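Local coordinates for histidine acid phosphatase (Bifidobacterium longum subsp. infantis, PDB 6RXD), which probably removes phosphate groups from inositol polyphosphates such as phytate and from 2,3-bisphosphoglycerate, as a histidine acid phosphatase of the MINPP1 subfamily, at residues 350-353 against 354-358. Residues are numbered along the deposited sequence; the frame is centred on the assembly and turned at random.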
# COMPACT_ATOMS: atom_id res chain seq x y z
N ASP A 350 11.91 -4.50 1.06
CA ASP A 350 11.38 -3.91 2.27
C ASP A 350 12.36 -2.89 2.82
O ASP A 350 11.96 -1.86 3.33
CB ASP A 350 11.14 -4.97 3.34
CG ASP A 350 9.80 -5.67 3.19
OD1 ASP A 350 8.96 -5.24 2.36
OD2 ASP A 350 9.57 -6.65 3.94
N ALA A 351 13.66 -3.19 2.74
CA ALA A 351 14.66 -2.26 3.27
C ALA A 351 14.59 -0.87 2.64
O ALA A 351 14.74 0.15 3.33
CB ALA A 351 16.05 -2.84 3.11
N GLU A 352 14.38 -0.81 1.34
CA GLU A 352 14.30 0.47 0.66
C GLU A 352 13.09 1.26 1.14
O GLU A 352 13.19 2.46 1.41
CB GLU A 352 14.21 0.27 -0.85
CG GLU A 352 14.54 1.50 -1.65
CD GLU A 352 15.64 1.25 -2.65
OE1 GLU A 352 16.82 1.54 -2.33
OE2 GLU A 352 15.34 0.75 -3.75
N ASP A 353 11.96 0.58 1.25
CA ASP A 353 10.74 1.25 1.74
C ASP A 353 10.90 1.67 3.19
O ASP A 353 10.52 2.78 3.58
CB ASP A 353 9.53 0.33 1.60
CG ASP A 353 9.09 0.16 0.16
OD1 ASP A 353 9.31 1.08 -0.67
OD2 ASP A 353 8.50 -0.89 -0.14
N PHE A 354 11.47 0.78 4.00
CA PHE A 354 11.66 1.05 5.42
C PHE A 354 12.48 2.32 5.63
O PHE A 354 12.11 3.17 6.45
CB PHE A 354 12.35 -0.14 6.11
CG PHE A 354 12.71 0.13 7.53
CD1 PHE A 354 11.79 -0.11 8.55
CD2 PHE A 354 13.96 0.65 7.86
CE1 PHE A 354 12.10 0.17 9.87
CE2 PHE A 354 14.29 0.93 9.18
CZ PHE A 354 13.36 0.69 10.19
N TYR A 355 13.60 2.44 4.92
CA TYR A 355 14.50 3.57 5.10
C TYR A 355 14.00 4.89 4.53
O TYR A 355 14.30 5.96 5.07
CB TYR A 355 15.89 3.26 4.52
CG TYR A 355 16.80 2.53 5.49
CD1 TYR A 355 17.24 3.14 6.66
CD2 TYR A 355 17.22 1.23 5.23
CE1 TYR A 355 18.07 2.47 7.54
CE2 TYR A 355 18.04 0.56 6.10
CZ TYR A 355 18.46 1.18 7.26
OH TYR A 355 19.29 0.52 8.12
N GLU A 356 13.24 4.82 3.43
CA GLU A 356 12.84 6.03 2.73
C GLU A 356 11.45 6.52 3.13
O GLU A 356 11.15 7.71 3.05
CB GLU A 356 12.88 5.79 1.21
CG GLU A 356 14.27 5.50 0.67
CD GLU A 356 14.26 5.08 -0.79
OE1 GLU A 356 13.26 5.35 -1.49
OE2 GLU A 356 15.25 4.48 -1.23
N LYS A 357 10.61 5.59 3.59
CA LYS A 357 9.19 5.88 3.81
C LYS A 357 8.64 5.44 5.16
O LYS A 357 7.54 5.85 5.55
CB LYS A 357 8.37 5.24 2.68
CG LYS A 357 8.80 5.73 1.29
CD LYS A 357 8.24 4.90 0.14
CE LYS A 357 8.74 5.44 -1.20
NZ LYS A 357 8.19 4.68 -2.37
N GLY A 358 9.38 4.61 5.87
CA GLY A 358 8.91 4.05 7.13
C GLY A 358 9.63 4.66 8.31
O GLY A 358 10.08 5.81 8.25
O HOH W 1 10.87 3.02 -1.53
O HOH W 2 7.97 1.41 -2.79
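Glu352 and Glu356, one turn apart on helix 339-357, run side by side and point the same way in the conformer of Glu352 given here, with OE2 of Glu356 3.1 Å from CG of Glu352. A second conformer of Glu352 exists, for which this approach is doubtful. Glu356 sends CG beside its own backbone N (chi1 -64°) and then extends, which brings its acid group up along Glu352. Both glutamates, with Glu228 of helix 222-232 close to OE2 of Glu356, make up a site where this protein can bind zinc; no metal is bound there in this model, and such clustered negative charge probably raises the proton affinity of the carboxylates. Replacing Glu356 by alanine removes a zinc-binding carboxylate, and is likely to leave the site short of a ligand and water 1 without its weak bond to OE1.

Backbone i to i+4 bonds of an alpha helix link the two segments, from Phe354 N to Asp350 O (2.8 Å) through Lys357 N to Asp353 O, within the branch 2 histidine phosphatase fold.

Asp353 and Lys357, also four residues apart, cross at a slant; OD1 and NZ stand 4.1 Å apart, too far for a salt bridge. Two waters span the gap: water 1 donates to Asp353 OD1 at 2.6 Å, and each water accepts a weak bond from Lys357 NZ. That ammonium has its salt bridge with Glu401 of helix 400-410, the glutamate of the family's His-Ala-Glu motif, probably catalytic as in relatives.

On the buried side, Tyr355 brings CD2 within 3.3 Å of Ala351 O, and its hydroxyl bonds Tyr427 N; the Phe354 ring stacks on Tyr427 and meets Trp434 edge-to-face.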